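Local coordinates for hypothetical protein PH1933 (Pyrococcus horikoshii, PDB 1WWZ) that binds acetyl-coenzyme A and is probably an acyltransferase of the GNAT family, at residues Glu29-Glu32 with Glu33-Gly36; Val93-Lys96 with Phe97-Lys100; Ile102-Lys105 with Leu106-Cys110; Ala132-Leu135 with Tyr136-Gly140. All blocks are in the same frame, centred on the assembly; numbering follows the deposited sequence.

Contact 1. Residues Glu29-Glu32 with Glu33-Gly36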
loop_
_atom_site.group_PDB
_atom_site.type_symbol
_atom_site.label_atom_id
_atom_site.label_comp_id
_atom_site.label_asym_id
_atom_site.label_seq_id
_atom_site.Cartn_x
_atom_site.Cartn_y
_atom_site.Cartn_z
ATOM N N GLU A 29 16.764 -2.462 18.788
ATOM C CA GLU A 29 18.036 -2.124 19.410
ATOM C C GLU A 29 18.044 -0.620 19.661
ATOM O O GLU A 29 17.887 0.175 18.731
ATOM C CB GLU A 29 19.197 -2.514 18.497
ATOM C CG GLU A 29 20.562 -2.443 19.170
ATOM C CD GLU A 29 21.704 -2.449 18.172
ATOM O OE1 GLU A 29 21.708 -1.569 17.284
ATOM O OE2 GLU A 29 22.594 -3.319 18.279
ATOM N N GLY A 30 18.214 -0.237 20.923
ATOM C CA GLY A 30 18.221 1.172 21.275
ATOM C C GLY A 30 16.888 1.595 21.860
ATOM O O GLY A 30 16.794 2.621 22.537
ATOM N N LEU A 31 15.854 0.800 21.595
ATOM C CA LEU A 31 14.508 1.071 22.089
ATOM C C LEU A 31 14.057 -0.026 23.050
ATOM O O LEU A 31 12.866 -0.340 23.138
ATOM C CB LEU A 31 13.524 1.177 20.915
ATOM C CG LEU A 31 13.536 2.480 20.113
ATOM C CD1 LEU A 31 12.740 2.303 18.839
ATOM C CD2 LEU A 31 12.954 3.605 20.951
ATOM N N GLU A 32 15.018 -0.594 23.773
ATOM C CA GLU A 32 14.750 -1.660 24.735
ATOM C C GLU A 32 13.694 -1.280 25.773
ATOM O O GLU A 32 13.063 -2.153 26.368
ATOM C CB GLU A 32 16.037 -2.058 25.472
ATOM C CG GLU A 32 17.128 -2.694 24.614
ATOM C CD GLU A 32 17.854 -1.700 23.722
ATOM O OE1 GLU A 32 17.736 -0.478 23.958
ATOM O OE2 GLU A 32 18.559 -2.146 22.793
ATOM N N GLU A 33 13.518 0.018 25.999
ATOM C CA GLU A 33 12.535 0.497 26.962
ATOM C C GLU A 33 11.141 0.038 26.544
ATOM O O GLU A 33 10.264 -0.160 27.386
ATOM C CB GLU A 33 12.589 2.031 27.060
ATOM C CG GLU A 33 11.418 2.670 27.806
ATOM C CD GLU A 33 11.654 4.139 28.150
ATOM O OE1 GLU A 33 12.375 4.825 27.394
ATOM O OE2 GLU A 33 11.100 4.611 29.165
ATOM N N TYR A 34 10.954 -0.142 25.241
ATOM C CA TYR A 34 9.669 -0.572 24.700
ATOM C C TYR A 34 9.737 -1.994 24.158
ATOM O O TYR A 34 8.770 -2.750 24.254
ATOM C CB TYR A 34 9.232 0.377 23.581
ATOM C CG TYR A 34 9.274 1.834 23.978
ATOM C CD1 TYR A 34 8.519 2.307 25.050
ATOM C CD2 TYR A 34 10.076 2.739 23.286
ATOM C CE1 TYR A 34 8.562 3.650 25.426
ATOM C CE2 TYR A 34 10.128 4.085 23.651
ATOM C CZ TYR A 34 9.369 4.533 24.720
ATOM O OH TYR A 34 9.405 5.862 25.073
ATOM N N GLY A 35 10.886 -2.354 23.594
ATOM C CA GLY A 35 11.049 -3.682 23.034
ATOM C C GLY A 35 11.454 -4.760 24.025
ATOM O O GLY A 35 11.442 -5.938 23.685
ATOM N N GLY A 36 11.810 -4.364 25.244
ATOM C CA GLY A 36 12.223 -5.337 26.241
ATOM C C GLY A 36 13.675 -5.743 26.051
ATOM O O GLY A 36 14.301 -5.369 25.058
HETATM O O HOH W 1 15.278 2.196 25.146
#
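L31 O meets Y34 N and G35 N, and E32 O meets G36 N, so most of this contact passes through two carbonyls at the start of a single helical turn. L31, at the N-cap, offers its O to both amides: Y34 N at 2.8 Å and G35 N at 2.9 Å. E32 O then takes G36 N at 2.8 Å, on a more bent path. The side chain of E32 turns back on itself at chi2 (74°), which carries the carboxylate toward the residues before the helix; there OE2 receives G30 N at 2.7 Å along an almost linear 177°. One water ties G30 O to E33 N, giving that first-turn amide a partner. Beyond the backbone, L31 CD2 reaches the ring edge of Y34 close to the ring plane, 3.8 Å from CD2 of Y34, while E33 CG lies over one ring face. The polar ends look elsewhere: E33 OE1 forms a salt bridge with K128, and Y34 OH bonds to K128 N. G36, with positive phi, leaves the turn. Such a short capped helix, 32-35, bridges helices 14-27 and 38-53 and brings L31 into the acetyl-CoA pocket of the GNAT fold.

Contact 2. Residues Val93-Lys96 with Phe97-Lys100. With ACO (acetyl coenzyme *a), chain C.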
loop_
_atom_site.group_PDB
_atom_site.type_symbol
_atom_site.label_atom_id
_atom_site.label_comp_id
_atom_site.label_asym_id
_atom_site.label_seq_id
_atom_site.Cartn_x
_atom_site.Cartn_y
_atom_site.Cartn_z
ATOM N N VAL A 93 11.136 -3.546 11.541
ATOM C CA VAL A 93 11.957 -3.862 10.386
ATOM C C VAL A 93 13.417 -3.925 10.818
ATOM O O VAL A 93 13.860 -3.111 11.626
ATOM C CB VAL A 93 11.796 -2.789 9.293
ATOM C CG1 VAL A 93 12.793 -3.031 8.171
ATOM C CG2 VAL A 93 10.373 -2.810 8.753
ATOM N N ASP A 94 14.148 -4.904 10.295
ATOM C CA ASP A 94 15.567 -5.059 10.605
ATOM C C ASP A 94 16.251 -3.705 10.454
ATOM O O ASP A 94 16.031 -2.999 9.472
ATOM C CB ASP A 94 16.195 -6.072 9.651
ATOM C CG ASP A 94 17.673 -6.287 9.914
ATOM O OD1 ASP A 94 18.458 -5.331 9.748
ATOM O OD2 ASP A 94 18.045 -7.414 10.290
ATOM N N LYS A 95 17.075 -3.342 11.430
ATOM C CA LYS A 95 17.768 -2.059 11.410
ATOM C C LYS A 95 18.476 -1.789 10.084
ATOM O O LYS A 95 18.416 -0.679 9.554
ATOM C CB LYS A 95 18.777 -1.996 12.560
ATOM C CG LYS A 95 19.557 -0.690 12.660
ATOM C CD LYS A 95 18.642 0.526 12.786
ATOM C CE LYS A 95 17.781 0.479 14.043
ATOM N NZ LYS A 95 18.587 0.463 15.297
ATOM N N LYS A 96 19.143 -2.808 9.556
ATOM C CA LYS A 96 19.875 -2.677 8.302
ATOM C C LYS A 96 18.967 -2.432 7.101
ATOM O O LYS A 96 19.418 -1.937 6.067
ATOM C CB LYS A 96 20.711 -3.931 8.053
ATOM C CG LYS A 96 21.739 -4.211 9.137
ATOM C CD LYS A 96 22.572 -5.435 8.804
ATOM C CE LYS A 96 23.635 -5.685 9.862
ATOM N NZ LYS A 96 24.532 -6.817 9.487
ATOM N N PHE A 97 17.691 -2.774 7.240
ATOM C CA PHE A 97 16.738 -2.602 6.149
ATOM C C PHE A 97 15.768 -1.445 6.338
ATOM O O PHE A 97 14.873 -1.249 5.522
ATOM C CB PHE A 97 15.958 -3.899 5.948
ATOM C CG PHE A 97 16.775 -5.001 5.348
ATOM C CD1 PHE A 97 16.803 -5.191 3.972
ATOM C CD2 PHE A 97 17.546 -5.827 6.157
ATOM C CE1 PHE A 97 17.588 -6.191 3.406
ATOM C CE2 PHE A 97 18.337 -6.832 5.604
ATOM C CZ PHE A 97 18.359 -7.013 4.226
ATOM N N GLN A 98 15.947 -0.680 7.408
ATOM C CA GLN A 98 15.073 0.455 7.680
ATOM C C GLN A 98 15.365 1.626 6.748
ATOM O O GLN A 98 16.440 1.703 6.147
ATOM C CB GLN A 98 15.222 0.901 9.137
ATOM C CG GLN A 98 14.517 -0.007 10.140
ATOM C CD GLN A 98 14.813 0.369 11.576
ATOM O OE1 GLN A 98 15.232 1.492 11.860
ATOM N NE2 GLN A 98 14.585 -0.563 12.496
ATOM N N GLY A 99 14.397 2.529 6.626
ATOM C CA GLY A 99 14.561 3.695 5.777
ATOM C C GLY A 99 14.540 3.406 4.288
ATOM O O GLY A 99 14.930 4.257 3.486
ATOM N N LYS A 100 14.082 2.216 3.910
ATOM C CA LYS A 100 14.022 1.828 2.504
ATOM C C LYS A 100 12.590 1.598 2.014
ATOM O O LYS A 100 12.375 1.023 0.948
ATOM C CB LYS A 100 14.851 0.564 2.278
ATOM C CG LYS A 100 16.309 0.697 2.697
ATOM C CD LYS A 100 17.058 -0.609 2.502
ATOM C CE LYS A 100 18.491 -0.508 3.001
ATOM N NZ LYS A 100 19.262 0.551 2.289
HETATM N N1A ACO C . 12.218 9.690 11.893
HETATM C C2A ACO C . 11.334 10.367 11.158
HETATM N N3A ACO C . 10.400 9.830 10.318
HETATM C C4A ACO C . 10.442 8.427 10.278
HETATM C C5A ACO C . 11.331 7.656 11.001
HETATM C C6A ACO C . 12.279 8.352 11.858
HETATM N N6A ACO C . 13.191 7.697 12.584
HETATM N N7A ACO C . 11.126 6.307 10.734
HETATM C C8A ACO C . 10.135 6.297 9.884
HETATM N N9A ACO C . 9.653 7.561 9.555
HETATM C C1B ACO C . 8.578 7.936 8.652
HETATM C C2B ACO C . 9.036 8.683 7.388
HETATM O O2B ACO C . 7.933 9.512 6.968
HETATM C C3B ACO C . 9.434 7.520 6.440
HETATM O O3B ACO C . 9.279 8.017 5.096
HETATM P P3B ACO C . 10.417 8.709 4.195
HETATM O O7A ACO C . 10.780 9.944 4.964
HETATM O O8A ACO C . 9.766 9.014 2.931
HETATM O O9A ACO C . 11.521 7.731 4.078
HETATM C C4B ACO C . 8.392 6.478 6.750
HETATM O O4B ACO C . 7.923 6.831 8.082
HETATM C C5B ACO C . 8.909 5.064 6.907
HETATM O O5B ACO C . 9.812 4.660 5.893
HETATM P P1A ACO C . 10.253 3.134 5.834
HETATM O O1A ACO C . 11.565 3.081 5.191
HETATM O O2A ACO C . 9.129 2.345 5.190
HETATM O O3A ACO C . 10.516 2.853 7.428
HETATM P P2A ACO C . 10.961 1.527 8.089
HETATM O O4A ACO C . 12.185 1.892 8.829
HETATM O O5A ACO C . 11.070 0.505 7.013
HETATM O O6A ACO C . 9.823 1.113 9.067
HETATM C CBP ACO C . 9.471 1.132 11.541
HETATM C CCP ACO C . 9.386 1.915 10.252
HETATM C CDP ACO C . 8.881 2.054 12.660
HETATM C CEP ACO C . 8.671 -0.184 11.413
HETATM C CAP ACO C . 10.990 0.800 11.803
HETATM O OAP ACO C . 11.715 2.018 11.955
HETATM C C9P ACO C . 11.283 -0.052 13.066
HETATM O O9P ACO C . 11.353 -1.272 13.013
HETATM N N8P ACO C . 11.448 0.635 14.242
HETATM C C7P ACO C . 11.725 -0.008 15.551
HETATM C C6P ACO C . 10.517 -0.753 16.153
HETATM C C5P ACO C . 9.336 0.154 16.395
HETATM O O5P ACO C . 9.481 1.269 16.960
HETATM N N4P ACO C . 8.133 -0.246 16.014
HETATM C C3P ACO C . 6.783 0.324 16.083
HETATM C C2P ACO C . 6.303 0.020 17.505
HETATM S S1P ACO C . 4.553 0.677 17.648
HETATM C C ACO C . 3.761 -0.611 17.410
HETATM O O ACO C . 4.207 -1.828 17.176
HETATM C CH3 ACO C . 2.130 -0.852 17.377
#
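V93 and Q98 meet in a local turn contact between strand 83-93 and helix 102-115, at the start of the pyrophosphate-binding loop of the GNAT fold, whose Q-x-x-G-x-G pattern runs from Q98 to G103. The evidence for a closed turn is the amide of Q98: with CG beside the backbone N (chi1 -76°) and the chain extended beyond it, NE2 reaches back to V93 O at 2.8 Å. That bond is nearly straight (172°) and lies almost in the amide plane. One residue further on, D94 OD1 accepts K96 N at 2.6 Å in an Asx turn, and D94 O takes F97 N at 2.8 Å. The D94 carboxylate also meets the edge of the F97 ring, in line with its plane but turned 90° to it, with OD1 3.7 Å from CD2 of F97. F97 packs on K65 and V67 of strand 65-78 and on I102. K100 brings CE to 3.5 Å from K96 O, and its NZ bonds to L159 O of the second subunit. The cofactor is held from both ends of the turn: G99 N donates to O4A of the acetyl-CoA at 3.2 Å, and V93 N to the pantetheine oxygen O9P at 2.7 Å.

Contact 3. Residues Ile102-Lys105 with Leu106-Cys110. With ACO (acetyl coenzyme *a), chain C.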
loop_
_atom_site.group_PDB
_atom_site.type_symbol
_atom_site.label_atom_id
_atom_site.label_comp_id
_atom_site.label_asym_id
_atom_site.label_seq_id
_atom_site.Cartn_x
_atom_site.Cartn_y
_atom_site.Cartn_z
ATOM N N ILE A 102 10.292 -0.326 3.427
ATOM C CA ILE A 102 9.726 -1.625 3.772
ATOM C C ILE A 102 8.600 -1.476 4.794
ATOM O O ILE A 102 7.546 -2.097 4.652
ATOM C CB ILE A 102 10.811 -2.576 4.316
ATOM C CG1 ILE A 102 11.807 -2.901 3.198
ATOM C CG2 ILE A 102 10.173 -3.855 4.839
ATOM C CD1 ILE A 102 13.003 -3.712 3.645
ATOM N N GLY A 103 8.819 -0.646 5.810
ATOM C CA GLY A 103 7.796 -0.431 6.821
ATOM C C GLY A 103 6.524 0.102 6.194
ATOM O O GLY A 103 5.419 -0.324 6.529
ATOM N N ARG A 104 6.687 1.042 5.265
ATOM C CA ARG A 104 5.554 1.630 4.573
ATOM C C ARG A 104 4.743 0.539 3.875
ATOM O O ARG A 104 3.518 0.539 3.937
ATOM C CB ARG A 104 6.050 2.650 3.543
ATOM C CG ARG A 104 4.957 3.391 2.798
ATOM C CD ARG A 104 5.562 4.262 1.701
ATOM N NE ARG A 104 6.405 5.333 2.227
ATOM C CZ ARG A 104 5.942 6.456 2.767
ATOM N NH1 ARG A 104 4.635 6.665 2.859
ATOM N NH2 ARG A 104 6.786 7.377 3.207
ATOM N N LYS A 105 5.428 -0.391 3.213
ATOM C CA LYS A 105 4.740 -1.475 2.509
ATOM C C LYS A 105 3.959 -2.358 3.472
ATOM O O LYS A 105 2.830 -2.767 3.189
ATOM C CB LYS A 105 5.738 -2.330 1.730
ATOM C CG LYS A 105 6.486 -1.571 0.642
ATOM C CD LYS A 105 7.430 -2.490 -0.122
ATOM C CE LYS A 105 6.666 -3.495 -0.970
ATOM N NZ LYS A 105 5.874 -2.814 -2.033
ATOM N N LEU A 106 4.566 -2.647 4.614
ATOM C CA LEU A 106 3.909 -3.472 5.612
ATOM C C LEU A 106 2.691 -2.757 6.187
ATOM O O LEU A 106 1.655 -3.380 6.400
ATOM C CB LEU A 106 4.893 -3.836 6.731
ATOM C CG LEU A 106 5.914 -4.933 6.396
ATOM C CD1 LEU A 106 6.980 -4.986 7.474
ATOM C CD2 LEU A 106 5.208 -6.285 6.270
ATOM N N LEU A 107 2.809 -1.450 6.427
ATOM C CA LEU A 107 1.693 -0.693 6.990
ATOM C C LEU A 107 0.524 -0.611 6.014
ATOM O O LEU A 107 -0.634 -0.765 6.406
ATOM C CB LEU A 107 2.152 0.710 7.408
ATOM C CG LEU A 107 1.145 1.582 8.171
ATOM C CD1 LEU A 107 0.593 0.823 9.378
ATOM C CD2 LEU A 107 1.830 2.867 8.620
ATOM N N ILE A 108 0.825 -0.372 4.741
ATOM C CA ILE A 108 -0.215 -0.307 3.722
ATOM C C ILE A 108 -0.927 -1.661 3.646
ATOM O O ILE A 108 -2.151 -1.727 3.543
ATOM C CB ILE A 108 0.389 0.055 2.345
ATOM C CG1 ILE A 108 0.840 1.522 2.366
ATOM C CG2 ILE A 108 -0.629 -0.192 1.232
ATOM C CD1 ILE A 108 1.596 1.968 1.115
ATOM N N THR A 109 -0.150 -2.738 3.710
ATOM C CA THR A 109 -0.705 -4.085 3.672
ATOM C C THR A 109 -1.634 -4.267 4.867
ATOM O O THR A 109 -2.725 -4.828 4.744
ATOM C CB THR A 109 0.413 -5.142 3.737
ATOM O OG1 THR A 109 1.245 -5.021 2.579
ATOM C CG2 THR A 109 -0.173 -6.550 3.785
ATOM N N CYS A 110 -1.187 -3.790 6.023
ATOM C CA CYS A 110 -1.973 -3.880 7.248
ATOM C C CYS A 110 -3.290 -3.114 7.136
ATOM O O CYS A 110 -4.349 -3.618 7.516
ATOM C CB CYS A 110 -1.168 -3.330 8.427
ATOM S SG CYS A 110 -2.140 -3.095 9.938
HETATM N N1A ACO C . 12.218 9.690 11.893
HETATM C C2A ACO C . 11.334 10.367 11.158
HETATM N N3A ACO C . 10.400 9.830 10.318
HETATM C C4A ACO C . 10.442 8.427 10.278
HETATM C C5A ACO C . 11.331 7.656 11.001
HETATM C C6A ACO C . 12.279 8.352 11.858
HETATM N N6A ACO C . 13.191 7.697 12.584
HETATM N N7A ACO C . 11.126 6.307 10.734
HETATM C C8A ACO C . 10.135 6.297 9.884
HETATM N N9A ACO C . 9.653 7.561 9.555
HETATM C C1B ACO C . 8.578 7.936 8.652
HETATM C C2B ACO C . 9.036 8.683 7.388
HETATM O O2B ACO C . 7.933 9.512 6.968
HETATM C C3B ACO C . 9.434 7.520 6.440
HETATM O O3B ACO C . 9.279 8.017 5.096
HETATM P P3B ACO C . 10.417 8.709 4.195
HETATM O O7A ACO C . 10.780 9.944 4.964
HETATM O O8A ACO C . 9.766 9.014 2.931
HETATM O O9A ACO C . 11.521 7.731 4.078
HETATM C C4B ACO C . 8.392 6.478 6.750
HETATM O O4B ACO C . 7.923 6.831 8.082
HETATM C C5B ACO C . 8.909 5.064 6.907
HETATM O O5B ACO C . 9.812 4.660 5.893
HETATM P P1A ACO C . 10.253 3.134 5.834
HETATM O O1A ACO C . 11.565 3.081 5.191
HETATM O O2A ACO C . 9.129 2.345 5.190
HETATM O O3A ACO C . 10.516 2.853 7.428
HETATM P P2A ACO C . 10.961 1.527 8.089
HETATM O O4A ACO C . 12.185 1.892 8.829
HETATM O O5A ACO C . 11.070 0.505 7.013
HETATM O O6A ACO C . 9.823 1.113 9.067
HETATM C CBP ACO C . 9.471 1.132 11.541
HETATM C CCP ACO C . 9.386 1.915 10.252
HETATM C CDP ACO C . 8.881 2.054 12.660
HETATM C CEP ACO C . 8.671 -0.184 11.413
HETATM C CAP ACO C . 10.990 0.800 11.803
HETATM O OAP ACO C . 11.715 2.018 11.955
HETATM C C9P ACO C . 11.283 -0.052 13.066
HETATM O O9P ACO C . 11.353 -1.272 13.013
HETATM N N8P ACO C . 11.448 0.635 14.242
HETATM C C7P ACO C . 11.725 -0.008 15.551
HETATM C C6P ACO C . 10.517 -0.753 16.153
HETATM C C5P ACO C . 9.336 0.154 16.395
HETATM O O5P ACO C . 9.481 1.269 16.960
HETATM N N4P ACO C . 8.133 -0.246 16.014
HETATM C C3P ACO C . 6.783 0.324 16.083
HETATM C C2P ACO C . 6.303 0.020 17.505
HETATM S S1P ACO C . 4.553 0.677 17.648
HETATM C C ACO C . 3.761 -0.611 17.410
HETATM O O ACO C . 4.207 -1.828 17.176
HETATM C CH3 ACO C . 2.130 -0.852 17.377
#
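R104 and I108 sit one turn apart on helix 102-115, the crossover helix of the beta-alpha-beta unit formed with strands 83-93 and 120-126. The R104 side chain runs off the helix toward the cofactor. CB lies 3.5 Å from the diphosphate oxygen O2A of acetyl-CoA, and CG, placed opposite the backbone N by chi1 of -177°, touches I108 CD1 at 4.0 Å. The chain then bends at chi3 (-65°) and presents the guanidinium edge to the 3'-phosphate, with P3B in its plane. At the tip, NH2 is 3.2 Å from O3B and makes a weak bond to O8A, whereas NH1 donates to K138 O of the second subunit, so the one guanidinium contacts both the cofactor and the other subunit. The helix start grips the diphosphate through backbone amides, G103 N to O5A and R104 N to O2A, each at 2.8 Å; the helix dipole would be expected to help. Back on the helix, R104 O accepts I108 N at 3.0 Å, and I108 CG1 rests 3.3 Å from that same oxygen.

Contact 4. Residues Ala132-Leu135 with Tyr136-Gly140. With ACO (acetyl coenzyme *a), chain C.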
loop_
_atom_site.group_PDB
_atom_site.type_symbol
_atom_site.label_atom_id
_atom_site.label_comp_id
_atom_site.label_asym_id
_atom_site.label_seq_id
_atom_site.Cartn_x
_atom_site.Cartn_y
_atom_site.Cartn_z
ATOM N N ALA A 132 8.160 6.270 14.655
ATOM C CA ALA A 132 6.981 5.459 14.382
ATOM C C ALA A 132 5.733 6.337 14.392
ATOM O O ALA A 132 4.863 6.201 13.532
ATOM C CB ALA A 132 6.855 4.348 15.425
ATOM N N MET A 133 5.643 7.242 15.361
ATOM C CA MET A 133 4.481 8.114 15.438
ATOM C C MET A 133 4.365 9.004 14.204
ATOM O O MET A 133 3.259 9.301 13.755
ATOM C CB MET A 133 4.524 8.958 16.714
ATOM C CG MET A 133 4.346 8.134 17.986
ATOM S SD MET A 133 4.141 9.143 19.466
ATOM C CE MET A 133 5.778 9.744 19.667
ATOM N N ASN A 134 5.502 9.429 13.655
ATOM C CA ASN A 134 5.479 10.262 12.451
ATOM C C ASN A 134 4.886 9.450 11.305
ATOM O O ASN A 134 4.032 9.934 10.562
ATOM C CB ASN A 134 6.890 10.730 12.075
ATOM C CG ASN A 134 6.917 11.502 10.756
ATOM O OD1 ASN A 134 6.134 12.432 10.549
ATOM N ND2 ASN A 134 7.824 11.121 9.866
ATOM N N LEU A 135 5.338 8.207 11.167
ATOM C CA LEU A 135 4.833 7.336 10.115
ATOM C C LEU A 135 3.329 7.119 10.281
ATOM O O LEU A 135 2.566 7.238 9.323
ATOM C CB LEU A 135 5.562 5.986 10.140
ATOM C CG LEU A 135 5.086 4.933 9.129
ATOM C CD1 LEU A 135 5.058 5.529 7.722
ATOM C CD2 LEU A 135 6.009 3.721 9.183
ATOM N N TYR A 136 2.896 6.802 11.496
ATOM C CA TYR A 136 1.472 6.575 11.729
ATOM C C TYR A 136 0.602 7.795 11.404
ATOM O O TYR A 136 -0.473 7.657 10.818
ATOM C CB TYR A 136 1.221 6.146 13.180
ATOM C CG TYR A 136 1.784 4.783 13.535
ATOM C CD1 TYR A 136 1.633 3.694 12.672
ATOM C CD2 TYR A 136 2.429 4.572 14.752
ATOM C CE1 TYR A 136 2.112 2.425 13.019
ATOM C CE2 TYR A 136 2.909 3.312 15.108
ATOM C CZ TYR A 136 2.745 2.243 14.237
ATOM O OH TYR A 136 3.206 0.993 14.592
ATOM N N GLU A 137 1.058 8.985 11.788
ATOM C CA GLU A 137 0.285 10.197 11.526
ATOM C C GLU A 137 0.158 10.468 10.027
ATOM O O GLU A 137 -0.862 10.976 9.562
ATOM C CB GLU A 137 0.917 11.403 12.231
ATOM C CG GLU A 137 1.008 11.250 13.742
ATOM C CD GLU A 137 1.398 12.539 14.443
ATOM O OE1 GLU A 137 2.345 13.207 13.980
ATOM O OE2 GLU A 137 0.760 12.880 15.462
ATOM N N LYS A 138 1.195 10.120 9.275
ATOM C CA LYS A 138 1.181 10.312 7.829
ATOM C C LYS A 138 0.110 9.443 7.189
ATOM O O LYS A 138 -0.355 9.719 6.081
ATOM C CB LYS A 138 2.544 9.960 7.244
ATOM C CG LYS A 138 3.585 11.012 7.526
ATOM C CD LYS A 138 4.978 10.511 7.224
ATOM C CE LYS A 138 5.929 11.684 7.098
ATOM N NZ LYS A 138 6.866 11.423 5.971
ATOM N N PHE A 139 -0.277 8.386 7.893
ATOM C CA PHE A 139 -1.292 7.479 7.391
ATOM C C PHE A 139 -2.654 7.691 8.031
ATOM O O PHE A 139 -3.542 6.850 7.912
ATOM C CB PHE A 139 -0.825 6.035 7.564
ATOM C CG PHE A 139 0.087 5.578 6.468
ATOM C CD1 PHE A 139 -0.430 4.964 5.330
ATOM C CD2 PHE A 139 1.453 5.827 6.534
ATOM C CE1 PHE A 139 0.400 4.606 4.270
ATOM C CE2 PHE A 139 2.294 5.474 5.478
ATOM C CZ PHE A 139 1.766 4.862 4.344
ATOM N N GLY A 140 -2.816 8.817 8.716
ATOM C CA GLY A 140 -4.100 9.118 9.318
ATOM C C GLY A 140 -4.312 8.795 10.780
ATOM O O GLY A 140 -5.390 9.069 11.306
HETATM N N1A ACO C . 12.218 9.690 11.893
HETATM C C2A ACO C . 11.334 10.367 11.158
HETATM N N3A ACO C . 10.400 9.830 10.318
HETATM C C4A ACO C . 10.442 8.427 10.278
HETATM C C5A ACO C . 11.331 7.656 11.001
HETATM C C6A ACO C . 12.279 8.352 11.858
HETATM N N6A ACO C . 13.191 7.697 12.584
HETATM N N7A ACO C . 11.126 6.307 10.734
HETATM C C8A ACO C . 10.135 6.297 9.884
HETATM N N9A ACO C . 9.653 7.561 9.555
HETATM C C1B ACO C . 8.578 7.936 8.652
HETATM C C2B ACO C . 9.036 8.683 7.388
HETATM O O2B ACO C . 7.933 9.512 6.968
HETATM C C3B ACO C . 9.434 7.520 6.440
HETATM O O3B ACO C . 9.279 8.017 5.096
HETATM P P3B ACO C . 10.417 8.709 4.195
HETATM O O7A ACO C . 10.780 9.944 4.964
HETATM O O8A ACO C . 9.766 9.014 2.931
HETATM O O9A ACO C . 11.521 7.731 4.078
HETATM C C4B ACO C . 8.392 6.478 6.750
HETATM O O4B ACO C . 7.923 6.831 8.082
HETATM C C5B ACO C . 8.909 5.064 6.907
HETATM O O5B ACO C . 9.812 4.660 5.893
HETATM P P1A ACO C . 10.253 3.134 5.834
HETATM O O1A ACO C . 11.565 3.081 5.191
HETATM O O2A ACO C . 9.129 2.345 5.190
HETATM O O3A ACO C . 10.516 2.853 7.428
HETATM P P2A ACO C . 10.961 1.527 8.089
HETATM O O4A ACO C . 12.185 1.892 8.829
HETATM O O5A ACO C . 11.070 0.505 7.013
HETATM O O6A ACO C . 9.823 1.113 9.067
HETATM C CBP ACO C . 9.471 1.132 11.541
HETATM C CCP ACO C . 9.386 1.915 10.252
HETATM C CDP ACO C . 8.881 2.054 12.660
HETATM C CEP ACO C . 8.671 -0.184 11.413
HETATM C CAP ACO C . 10.990 0.800 11.803
HETATM O OAP ACO C . 11.715 2.018 11.955
HETATM C C9P ACO C . 11.283 -0.052 13.066
HETATM O O9P ACO C . 11.353 -1.272 13.013
HETATM N N8P ACO C . 11.448 0.635 14.242
HETATM C C7P ACO C . 11.725 -0.008 15.551
HETATM C C6P ACO C . 10.517 -0.753 16.153
HETATM C C5P ACO C . 9.336 0.154 16.395
HETATM O O5P ACO C . 9.481 1.269 16.960
HETATM N N4P ACO C . 8.133 -0.246 16.014
HETATM C C3P ACO C . 6.783 0.324 16.083
HETATM C C2P ACO C . 6.303 0.020 17.505
HETATM S S1P ACO C . 4.553 0.677 17.648
HETATM C C ACO C . 3.761 -0.611 17.410
HETATM O O ACO C . 4.207 -1.828 17.176
HETATM C CH3 ACO C . 2.130 -0.852 17.377
HETATM O O HOH W 2 4.281 13.531 12.162
#
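L135 and F139 form the tight side of this contact, lying alongside each other and pointing the same way, with CD1 of L135 3.6 Å from CE2 of F139. The F139 ring also turns its edge to L135 O, which lies in the ring plane 3.3 Å from CD2 of F139; F139 N approaches that same oxygen only in a weak bond. Y136 is also closely packed: its CD2 rests 3.2 Å from A132 O, which also receives Y136 N. From there the ring projects along the pocket until OH stands 3.3 Å from the acetyl carbon C of the cofactor, with S1P near the ring edge. Helix 130-138 of the GNAT fold stops just beyond, in a Schellman motif whose C-prime residue is G140, positive in phi: G140 N returns to E137 O and F141 N to Y136 O. The solvent side, with E137 and K138 exposed, is polar and partly bridged by water. N134, its CG anti to the backbone N (chi1 175°), sends ND2 to adenine N3A at 2.9 Å, while a water links its OD1 to E137 OE1. K138 crosses beside it, with CE 3.4 Å from N134 ND2. The K138 NZ is modelled 2.4 Å from ribose O2B, a separation so short that its exact value is doubtful.

Contacts 3 and 4 are the buried pair: contact 3 lies within helix 102-115, contact 4 on helix 130-138 and its C-terminal end. They meet where L107 and I108 pack on F139, and both also touch the second subunit. Contact 2 lies at the surface and contact 1 is only partly buried, both being turns rather than stretches of long helix. Contact 2 lies just before contact 3 in the chain and packs against it, V93 on I102 and G103, whereas contacts 1 and 3 stay about 13 Å apart at their nearest atoms. Around one acetyl-CoA, backbone amides of contacts 2 and 3 hold the diphosphate, V93 N the pantetheine and R104 the 3'-phosphate; contact 4 side chains reach adenine, ribose and thioester, and L31 of contact 1 adds an apolar touch.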